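Local coordinates for protein TRAP dicarboxylate transporter, DctP subunit (Chromohalobacter salexigens, PDB 4P1L) that binds D-glucuronate as a periplasmic solute-binding protein and probably delivers it to a TRAP permease for import into the cytoplasm, at residues 96-104 with 314-322; 144-155 with 221-232. One frame throughout, in Å; residues are numbered along the deposited sequence.

Interactions 1 and 2 lie with their centres about 24 Å apart, and the second is nested along the chain inside the loop that the first closes. Interaction 1 packs the loop that follows strand 84-88 against the C-terminal helix 315-323, away from the sugar site. Interaction 2 pairs strands 146-150 and 223-230, the two inner strands of a four-stranded mixed sheet, and contributes R146 to the D-glucuronate pocket. The two meet where methyl groups of L230 and L232, from segment 221-232, rest on the backbone oxygens of L102 and S103. The ligand-binding sheet is thereby joined through residues 96-104 to the last helix of the protein.

Interaction 1 of 2, residues 96-104 with 314-322; sequences VPAANVLSL and LESLVTDIQ
P97 O accepts from N100 N at 3.0 Å, and the CD1 methyl of L314 packs against the same oxygen at 3.6 Å. That bond belongs to a 3-10-like run in which each amide from A99 to L104 donates to the carbonyl three residues back, so these amides and the carbonyls of 96-101 are paired within the segment as it faces helix 315-323. L314 sets its forked end against A98, with CD2 lying 3.9 Å from A98 CB. One turn further, V101 meets the helix with both methyls. CG1, anti to the backbone N (chi1 170°), reaches I321 CD1 at 3.7 Å. CG2 reaches L317 CD2 at 4.0 Å, and V318 CG2 lies 4.1 Å from both V101 CG1 and V101 CG2. L104 ends the row, crossing V318 at about a right angle and bringing its CD1 to 3.9 Å from V318 CG2. F307 of helix 301-310 also packs on V101 and L314, and F126 of helix 121-132 touches both L102 and L317, so neighbouring helices continue the apolar layer beyond the two segments. With aliphatic side chains meeting one another and a few backbone atoms, and no polar bond between the segments, the contact depends on shape and burial: the C-terminal helix packs on the loop through hydrophobic contact.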
loop_
_atom_site.group_PDB
_atom_site.type_symbol
_atom_site.label_atom_id
_atom_site.label_comp_id
_atom_site.label_asym_id
_atom_site.label_seq_id
_atom_site.Cartn_x
_atom_site.Cartn_y
_atom_site.Cartn_z
ATOM N N VAL A 96 -0.900 14.137 -0.790
ATOM C CA VAL A 96 -2.150 14.377 -1.514
ATOM C C VAL A 96 -3.320 14.209 -0.555
ATOM O O VAL A 96 -3.645 13.099 -0.166
ATOM C CB VAL A 96 -2.359 13.363 -2.645
ATOM C CG1 VAL A 96 -3.642 13.667 -3.408
ATOM C CG2 VAL A 96 -1.182 13.326 -3.571
ATOM N N PRO A 97 -3.971 15.315 -0.172
ATOM C CA PRO A 97 -4.982 15.211 0.890
ATOM C C PRO A 97 -6.048 14.132 0.674
ATOM O O PRO A 97 -6.325 13.381 1.613
ATOM C CB PRO A 97 -5.579 16.619 0.926
ATOM C CG PRO A 97 -4.420 17.491 0.558
ATOM C CD PRO A 97 -3.627 16.715 -0.480
ATOM N N ALA A 98 -6.608 14.038 -0.525
ATOM C CA ALA A 98 -7.650 13.051 -0.822
ATOM C C ALA A 98 -7.189 11.630 -0.600
ATOM O O ALA A 98 -7.990 10.762 -0.220
ATOM C CB ALA A 98 -8.161 13.213 -2.276
ATOM N N ALA A 99 -5.901 11.376 -0.832
ATOM C CA ALA A 99 -5.359 10.040 -0.644
ATOM C C ALA A 99 -5.462 9.577 0.794
ATOM O O ALA A 99 -5.518 8.364 1.037
ATOM C CB ALA A 99 -3.883 9.962 -1.138
ATOM N N ASN A 100 -5.504 10.503 1.757
ATOM C CA ASN A 100 -5.630 10.090 3.161
ATOM C C ASN A 100 -6.908 9.312 3.444
ATOM O O ASN A 100 -6.970 8.547 4.404
ATOM C CB ASN A 100 -5.582 11.278 4.122
ATOM C CG ASN A 100 -4.182 11.683 4.458
ATOM O OD1 ASN A 100 -3.380 10.858 4.876
ATOM N ND2 ASN A 100 -3.858 12.956 4.221
ATOM N N VAL A 101 -7.924 9.496 2.608
ATOM C CA VAL A 101 -9.174 8.768 2.816
ATOM C C VAL A 101 -8.919 7.264 2.802
ATOM O O VAL A 101 -9.542 6.520 3.554
ATOM C CB VAL A 101 -10.215 9.145 1.738
ATOM C CG1 VAL A 101 -11.429 8.222 1.795
ATOM C CG2 VAL A 101 -10.651 10.602 1.921
ATOM N N LEU A 102 -7.974 6.828 1.968
ATOM C CA LEU A 102 -7.666 5.420 1.803
ATOM C C LEU A 102 -6.969 4.831 3.016
ATOM O O LEU A 102 -6.898 3.617 3.162
ATOM C CB LEU A 102 -6.785 5.216 0.561
ATOM C CG LEU A 102 -7.424 5.681 -0.726
ATOM C CD1 LEU A 102 -6.383 5.600 -1.880
ATOM C CD2 LEU A 102 -8.697 4.910 -1.048
ATOM N N SER A 103 -6.448 5.699 3.874
ATOM C CA SER A 103 -5.768 5.269 5.103
ATOM C C SER A 103 -6.682 5.305 6.304
ATOM O O SER A 103 -6.243 5.056 7.422
ATOM C CB SER A 103 -4.544 6.152 5.355
ATOM O OG SER A 103 -3.530 5.845 4.426
ATOM N N LEU A 104 -7.963 5.595 6.094
ATOM C CA LEU A 104 -8.897 5.435 7.194
ATOM C C LEU A 104 -9.069 3.942 7.471
ATOM O O LEU A 104 -9.389 3.175 6.556
ATOM C CB LEU A 104 -10.230 6.145 6.887
ATOM C CG LEU A 104 -10.205 7.683 6.850
ATOM C CD1 LEU A 104 -11.463 8.273 6.175
ATOM C CD2 LEU A 104 -10.066 8.262 8.283
ATOM N N LEU A 314 -13.832 16.482 1.741
ATOM C CA LEU A 314 -13.548 15.075 1.476
ATOM C C LEU A 314 -14.617 14.176 2.121
ATOM O O LEU A 314 -14.594 12.956 1.961
ATOM C CB LEU A 314 -12.159 14.695 1.988
ATOM C CG LEU A 314 -10.951 15.331 1.292
ATOM C CD1 LEU A 314 -9.642 14.867 1.945
ATOM C CD2 LEU A 314 -10.943 14.988 -0.199
ATOM N N GLU A 315 -15.580 14.779 2.809
ATOM C CA GLU A 315 -16.582 13.986 3.507
ATOM C C GLU A 315 -17.363 13.098 2.548
ATOM O O GLU A 315 -17.635 11.934 2.837
ATOM C CB GLU A 315 -17.561 14.868 4.280
ATOM C CG GLU A 315 -18.621 14.035 5.045
ATOM C CD GLU A 315 -19.276 14.806 6.166
ATOM O OE1 GLU A 315 -19.116 16.051 6.202
ATOM O OE2 GLU A 315 -19.929 14.165 7.025
ATOM N N SER A 316 -17.746 13.653 1.408
ATOM C CA SER A 316 -18.551 12.897 0.460
ATOM C C SER A 316 -17.764 11.767 -0.216
ATOM O O SER A 316 -18.350 10.752 -0.637
ATOM C CB SER A 316 -19.213 13.843 -0.561
ATOM O OG SER A 316 -18.278 14.359 -1.483
ATOM N N LEU A 317 -16.444 11.910 -0.294
ATOM C CA LEU A 317 -15.610 10.822 -0.747
ATOM C C LEU A 317 -15.622 9.677 0.282
ATOM O O LEU A 317 -15.738 8.512 -0.091
ATOM C CB LEU A 317 -14.186 11.319 -1.003
ATOM C CG LEU A 317 -13.179 10.329 -1.572
ATOM C CD1 LEU A 317 -13.717 9.611 -2.811
ATOM C CD2 LEU A 317 -11.859 11.072 -1.884
ATOM N N VAL A 318 -15.526 10.016 1.566
ATOM C CA VAL A 318 -15.628 9.006 2.620
ATOM C C VAL A 318 -16.976 8.264 2.553
ATOM O O VAL A 318 -17.023 7.030 2.547
ATOM C CB VAL A 318 -15.452 9.625 4.015
ATOM C CG1 VAL A 318 -15.622 8.556 5.092
ATOM C CG2 VAL A 318 -14.073 10.322 4.146
ATOM N N THR A 319 -18.075 9.021 2.484
ATOM C CA THR A 319 -19.401 8.410 2.488
ATOM C C THR A 319 -19.704 7.685 1.182
ATOM O O THR A 319 -20.384 6.651 1.202
ATOM C CB THR A 319 -20.520 9.427 2.843
ATOM O OG1 THR A 319 -20.562 10.455 1.866
ATOM C CG2 THR A 319 -20.263 10.064 4.173
ATOM N N ASP A 320 -19.157 8.161 0.055
ATOM C CA ASP A 320 -19.391 7.468 -1.209
ATOM C C ASP A 320 -18.723 6.079 -1.182
ATOM O O ASP A 320 -19.296 5.093 -1.647
ATOM C CB ASP A 320 -18.902 8.271 -2.414
ATOM C CG ASP A 320 -19.812 9.475 -2.756
ATOM O OD1 ASP A 320 -20.947 9.567 -2.237
ATOM O OD2 ASP A 320 -19.371 10.330 -3.557
ATOM N N ILE A 321 -17.515 5.997 -0.622
ATOM C CA ILE A 321 -16.831 4.724 -0.530
ATOM C C ILE A 321 -17.593 3.783 0.410
ATOM O O ILE A 321 -17.775 2.597 0.114
ATOM C CB ILE A 321 -15.375 4.911 -0.073
ATOM C CG1 ILE A 321 -14.562 5.550 -1.211
ATOM C CG2 ILE A 321 -14.768 3.560 0.349
ATOM C CD1 ILE A 321 -13.215 6.141 -0.757
ATOM N N GLN A 322 -18.034 4.297 1.553
ATOM C CA GLN A 322 -18.781 3.482 2.492
ATOM C C GLN A 322 -20.090 3.002 1.854
ATOM O O GLN A 322 -20.448 1.831 1.958
ATOM C CB GLN A 322 -19.104 4.255 3.753
ATOM C CG GLN A 322 -17.882 4.698 4.564
ATOM C CD GLN A 322 -18.279 5.606 5.717
ATOM O OE1 GLN A 322 -19.126 6.497 5.567
ATOM N NE2 GLN A 322 -17.683 5.374 6.876
#

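Interaction 2 of 2, residues 144-155 with 221-232; sequences GARSLYNTDHPV and ANYYSLTEHLIL. With BDP (beta-D-glucopyranuronic acid), chain C.
R146 runs past L230 and L232, its CD lying 3.9 Å from L232 CD1, before it grips the bound D-glucuronate. A bend at chi3 (67°) brings the guanidinium edge to the sugar: NH2 donates almost straight (169°) to carboxylate O6A at 2.9 Å, and NH1 to ring oxygen O5 at 3.0 Å. R167, N207, E234, H32 and Q70 complete the site. E206, outside the pair, forms a salt bridge with R146 NE and also bonds H229 NE2, which would help fix the rotation of the guanidinium. H229 in turn takes R146 O over one face of its imidazole, and its backbone N donates to that same oxygen at 3.0 Å.

Behind this layer, the inverse gamma turn centred on L226 interrupts regular pairing, and side-chain hydroxyls fill in for carbonyls. S147 OG accepts from E228 N at 2.9 Å, and T227 OG1 accepts from L148 N at 3.1 Å while also bonding H229 ND1. S225 N donates to L148 O in one straight bond (2.8 Å, 177°). Beyond it Y149 packs obliquely on Y224, their non-hydrogen-bonded pair leading to N150 and Y223, whose backbones bond in both directions; Y224 OH reaches N207 O. S225 OG accepts from V155 N and is bonded as well to N288 of the edge strand. At the far end H153 CA sits over one face of the Y223 ring. N150 shapes the turn there: its OD1 accepts from D152 N and H153 N in an Asx motif, the former bond closing an Asx turn.

The result is an interrupted antiparallel pair at the centre of a four-stranded mixed sheet, presenting an arginine to the ligand carboxylate in the D-glucuronate pocket of this DctP-type TRAP solute-binding protein.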
loop_
_atom_site.group_PDB
_atom_site.type_symbol
_atom_site.label_atom_id
_atom_site.label_comp_id
_atom_site.label_asym_id
_atom_site.label_seq_id
_atom_site.Cartn_x
_atom_site.Cartn_y
_atom_site.Cartn_z
ATOM N N GLY A 144 -3.709 -6.428 -0.610
ATOM C CA GLY A 144 -4.415 -7.216 0.390
ATOM C C GLY A 144 -4.861 -6.374 1.578
ATOM O O GLY A 144 -5.076 -5.152 1.483
ATOM N N ALA A 145 -4.994 -7.050 2.704
ATOM C CA ALA A 145 -5.251 -6.412 3.977
ATOM C C ALA A 145 -4.023 -6.514 4.892
ATOM O O ALA A 145 -3.332 -7.544 4.936
ATOM C CB ALA A 145 -6.458 -7.046 4.633
ATOM N N ARG A 146 -3.760 -5.436 5.615
ATOM C CA ARG A 146 -2.673 -5.404 6.597
ATOM C C ARG A 146 -3.163 -5.805 7.988
ATOM O O ARG A 146 -4.203 -5.325 8.463
ATOM C CB ARG A 146 -2.048 -4.012 6.685
ATOM C CG ARG A 146 -1.563 -3.472 5.314
ATOM C CD ARG A 146 -1.155 -2.022 5.364
ATOM N NE ARG A 146 0.037 -1.741 6.175
ATOM C CZ ARG A 146 1.270 -1.565 5.702
ATOM N NH1 ARG A 146 1.526 -1.656 4.411
ATOM N NH2 ARG A 146 2.265 -1.310 6.545
ATOM N N SER A 147 -2.396 -6.670 8.643
ATOM C CA SER A 147 -2.707 -7.130 9.993
ATOM C C SER A 147 -1.511 -7.002 10.927
ATOM O O SER A 147 -0.342 -6.966 10.490
ATOM C CB SER A 147 -3.185 -8.591 9.953
ATOM O OG SER A 147 -4.425 -8.692 9.289
ATOM N N LEU A 148 -1.806 -6.956 12.221
ATOM C CA LEU A 148 -0.789 -6.812 13.259
ATOM C C LEU A 148 0.027 -8.066 13.464
ATOM O O LEU A 148 -0.520 -9.170 13.583
ATOM C CB LEU A 148 -1.422 -6.513 14.624
ATOM C CG LEU A 148 -2.045 -5.175 14.936
ATOM C CD1 LEU A 148 -2.780 -5.255 16.295
ATOM C CD2 LEU A 148 -0.986 -4.092 14.959
ATOM N N TYR A 149 1.331 -7.890 13.581
ATOM C CA TYR A 149 2.167 -8.956 14.092
ATOM C C TYR A 149 3.119 -8.468 15.166
ATOM O O TYR A 149 3.536 -7.317 15.134
ATOM C CB TYR A 149 2.932 -9.642 12.971
ATOM C CG TYR A 149 3.617 -8.747 11.954
ATOM C CD1 TYR A 149 4.929 -8.304 12.138
ATOM C CD2 TYR A 149 2.980 -8.414 10.771
ATOM C CE1 TYR A 149 5.566 -7.552 11.161
ATOM C CE2 TYR A 149 3.611 -7.655 9.791
ATOM C CZ TYR A 149 4.891 -7.207 9.994
ATOM O OH TYR A 149 5.500 -6.460 8.996
ATOM N N ASN A 150 3.442 -9.333 16.118
ATOM C CA ASN A 150 4.275 -8.941 17.250
ATOM C C ASN A 150 5.043 -10.124 17.811
ATOM O O ASN A 150 4.847 -11.274 17.407
ATOM C CB ASN A 150 3.477 -8.227 18.354
ATOM C CG ASN A 150 2.679 -9.180 19.233
ATOM O OD1 ASN A 150 3.077 -9.491 20.346
ATOM N ND2 ASN A 150 1.544 -9.622 18.741
ATOM N N THR A 151 5.953 -9.812 18.710
ATOM C CA THR A 151 6.886 -10.800 19.224
ATOM C C THR A 151 6.413 -11.484 20.497
ATOM O O THR A 151 7.092 -12.397 20.975
ATOM C CB THR A 151 8.235 -10.133 19.575
ATOM O OG1 THR A 151 8.019 -9.144 20.585
ATOM C CG2 THR A 151 8.866 -9.504 18.366
ATOM N N ASP A 152 5.293 -11.037 21.064
ATOM C CA ASP A 152 4.950 -11.372 22.451
ATOM C C ASP A 152 3.730 -12.287 22.661
ATOM O O ASP A 152 3.821 -13.275 23.389
ATOM C CB ASP A 152 4.789 -10.096 23.271
ATOM C CG ASP A 152 4.681 -10.380 24.759
ATOM O OD1 ASP A 152 5.738 -10.451 25.425
ATOM O OD2 ASP A 152 3.542 -10.546 25.260
ATOM N N HIS A 153 2.600 -11.973 22.032
ATOM C CA HIS A 153 1.348 -12.700 22.271
ATOM C C HIS A 153 0.329 -12.506 21.164
ATOM O O HIS A 153 0.394 -11.528 20.421
ATOM C CB HIS A 153 0.728 -12.273 23.609
ATOM C CG HIS A 153 0.416 -10.809 23.708
ATOM N ND1 HIS A 153 1.276 -9.901 24.288
ATOM C CD2 HIS A 153 -0.671 -10.097 23.319
ATOM C CE1 HIS A 153 0.726 -8.697 24.271
ATOM N NE2 HIS A 153 -0.454 -8.789 23.684
ATOM N N PRO A 154 -0.632 -13.429 21.058
ATOM C CA PRO A 154 -1.722 -13.219 20.110
ATOM C C PRO A 154 -2.527 -12.003 20.523
ATOM O O PRO A 154 -2.742 -11.769 21.717
ATOM C CB PRO A 154 -2.572 -14.491 20.236
ATOM C CG PRO A 154 -1.668 -15.505 20.907
ATOM C CD PRO A 154 -0.740 -14.724 21.762
ATOM N N VAL A 155 -2.965 -11.235 19.545
ATOM C CA VAL A 155 -3.927 -10.165 19.792
ATOM C C VAL A 155 -5.332 -10.656 19.479
ATOM O O VAL A 155 -5.624 -11.048 18.351
ATOM C CB VAL A 155 -3.613 -8.917 18.931
ATOM C CG1 VAL A 155 -4.782 -7.930 18.984
ATOM C CG2 VAL A 155 -2.343 -8.271 19.411
ATOM N N ALA A 221 8.917 -11.843 14.633
ATOM C CA ALA A 221 7.595 -11.603 15.220
ATOM C C ALA A 221 6.672 -12.744 14.789
ATOM O O ALA A 221 6.090 -12.706 13.703
ATOM C CB ALA A 221 7.073 -10.267 14.787
ATOM N N ASN A 222 6.562 -13.738 15.682
ATOM C CA ASN A 222 5.939 -15.038 15.427
ATOM C C ASN A 222 4.408 -15.064 15.525
ATOM O O ASN A 222 3.796 -16.061 15.148
ATOM C CB ASN A 222 6.516 -16.077 16.416
ATOM C CG ASN A 222 6.449 -17.523 15.883
ATOM O OD1 ASN A 222 6.946 -17.821 14.797
ATOM N ND2 ASN A 222 5.847 -18.417 16.653
ATOM N N TYR A 223 3.798 -13.986 16.028
ATOM C CA TYR A 223 2.349 -13.924 16.219
ATOM C C TYR A 223 1.786 -12.992 15.178
ATOM O O TYR A 223 2.176 -11.837 15.112
ATOM C CB TYR A 223 1.991 -13.373 17.593
ATOM C CG TYR A 223 2.534 -14.233 18.717
ATOM C CD1 TYR A 223 1.854 -15.365 19.145
ATOM C CD2 TYR A 223 3.753 -13.936 19.304
ATOM C CE1 TYR A 223 2.364 -16.154 20.162
ATOM C CE2 TYR A 223 4.280 -14.737 20.320
ATOM C CZ TYR A 223 3.580 -15.843 20.736
ATOM O OH TYR A 223 4.083 -16.640 21.745
ATOM N N TYR A 224 0.871 -13.497 14.365
ATOM C CA TYR A 224 0.219 -12.696 13.352
ATOM C C TYR A 224 -1.262 -12.760 13.672
ATOM O O TYR A 224 -1.841 -13.845 13.720
ATOM C CB TYR A 224 0.529 -13.282 11.974
ATOM C CG TYR A 224 0.107 -12.452 10.776
ATOM C CD1 TYR A 224 -1.163 -12.569 10.218
ATOM C CD2 TYR A 224 0.995 -11.562 10.180
ATOM C CE1 TYR A 224 -1.538 -11.805 9.102
ATOM C CE2 TYR A 224 0.622 -10.795 9.082
ATOM C CZ TYR A 224 -0.639 -10.908 8.550
ATOM O OH TYR A 224 -0.981 -10.169 7.417
ATOM N N SER A 225 -1.871 -11.602 13.894
ATOM C CA SER A 225 -3.279 -11.554 14.327
ATOM C C SER A 225 -4.076 -10.776 13.286
ATOM O O SER A 225 -3.740 -9.638 12.986
ATOM C CB SER A 225 -3.381 -10.888 15.682
ATOM O OG SER A 225 -2.640 -11.574 16.698
ATOM N N LEU A 226 -5.152 -11.384 12.779
ATOM C CA LEU A 226 -5.829 -10.907 11.577
ATOM C C LEU A 226 -6.799 -9.749 11.826
ATOM O O LEU A 226 -8.025 -9.829 11.579
ATOM C CB LEU A 226 -6.518 -12.093 10.881
ATOM C CG LEU A 226 -5.540 -13.055 10.203
ATOM C CD1 LEU A 226 -6.150 -14.428 9.933
ATOM C CD2 LEU A 226 -5.064 -12.450 8.894
ATOM N N THR A 227 -6.239 -8.641 12.283
ATOM C CA THR A 227 -6.993 -7.401 12.384
ATOM C C THR A 227 -7.514 -6.861 11.032
ATOM O O THR A 227 -8.569 -6.243 11.015
ATOM C CB THR A 227 -6.154 -6.332 13.077
ATOM O OG1 THR A 227 -4.848 -6.287 12.475
ATOM C CG2 THR A 227 -6.053 -6.619 14.586
ATOM N N GLU A 228 -6.756 -7.039 9.931
ATOM C CA GLU A 228 -7.174 -6.661 8.586
ATOM C C GLU A 228 -7.700 -5.218 8.584
ATOM O O GLU A 228 -8.753 -4.904 8.016
ATOM C CB GLU A 228 -8.182 -7.687 8.030
ATOM C CG GLU A 228 -7.567 -9.074 7.985
ATOM C CD GLU A 228 -8.473 -10.172 7.483
ATOM O OE1 GLU A 228 -7.980 -11.090 6.795
ATOM O OE2 GLU A 228 -9.658 -10.150 7.802
ATOM N N HIS A 229 -6.905 -4.353 9.218
ATOM C CA HIS A 229 -7.303 -2.994 9.577
ATOM C C HIS A 229 -7.138 -1.933 8.485
ATOM O O HIS A 229 -7.750 -0.868 8.587
ATOM C CB HIS A 229 -6.548 -2.567 10.841
ATOM C CG HIS A 229 -5.066 -2.762 10.766
ATOM N ND1 HIS A 229 -4.399 -3.728 11.487
ATOM C CD2 HIS A 229 -4.121 -2.107 10.050
ATOM C CE1 HIS A 229 -3.111 -3.674 11.200
ATOM N NE2 HIS A 229 -2.917 -2.691 10.338
ATOM N N LEU A 230 -6.341 -2.241 7.451
ATOM C CA LEU A 230 -6.089 -1.348 6.312
ATOM C C LEU A 230 -6.079 -2.169 5.041
ATOM O O LEU A 230 -5.521 -3.261 5.000
ATOM C CB LEU A 230 -4.751 -0.612 6.437
ATOM C CG LEU A 230 -4.657 0.478 7.487
ATOM C CD1 LEU A 230 -3.203 0.762 7.801
ATOM C CD2 LEU A 230 -5.418 1.734 7.054
ATOM N N ILE A 231 -6.735 -1.637 4.017
ATOM C CA ILE A 231 -6.732 -2.212 2.702
ATOM C C ILE A 231 -6.337 -1.042 1.789
ATOM O O ILE A 231 -7.156 -0.173 1.444
ATOM C CB ILE A 231 -8.108 -2.792 2.355
ATOM C CG1 ILE A 231 -8.345 -4.056 3.191
ATOM C CG2 ILE A 231 -8.188 -3.096 0.895
ATOM C CD1 ILE A 231 -9.802 -4.495 3.241
ATOM N N LEU A 232 -5.050 -0.997 1.461
ATOM C CA LEU A 232 -4.474 0.146 0.786
ATOM C C LEU A 232 -4.283 -0.172 -0.703
ATOM O O LEU A 232 -3.585 -1.136 -1.074
ATOM C CB LEU A 232 -3.148 0.517 1.438
ATOM C CG LEU A 232 -3.298 1.241 2.801
ATOM C CD1 LEU A 232 -1.966 1.280 3.550
ATOM C CD2 LEU A 232 -3.831 2.660 2.561
HETATM C C1 BDP C . 3.824 -2.860 1.828
HETATM C C2 BDP C . 3.721 -1.892 0.658
HETATM C C3 BDP C . 5.005 -1.168 0.511
HETATM C C4 BDP C . 5.261 -0.440 1.793
HETATM C C5 BDP C . 5.309 -1.428 2.989
HETATM C C6 BDP C . 5.525 -0.730 4.330
HETATM O O2 BDP C . 3.473 -2.682 -0.493
HETATM O O3 BDP C . 4.783 -0.117 -0.568
HETATM O O4 BDP C . 6.501 0.284 1.717
HETATM O O5 BDP C . 4.113 -2.142 3.038
HETATM O O6A BDP C . 4.955 -1.253 5.342
HETATM O O1 BDP C . 2.612 -3.507 2.003
HETATM O O6B BDP C . 6.295 0.250 4.401
HETATM O O HOH W 1 -3.312 -3.210 2.290
HETATM O O HOH W 2 -4.976 -3.622 -0.946
HETATM O O HOH W 3 -3.690 -9.631 6.753
HETATM O O HOH W 4 -0.297 -9.913 16.495
HETATM O O HOH W 5 2.016 -15.715 24.281
#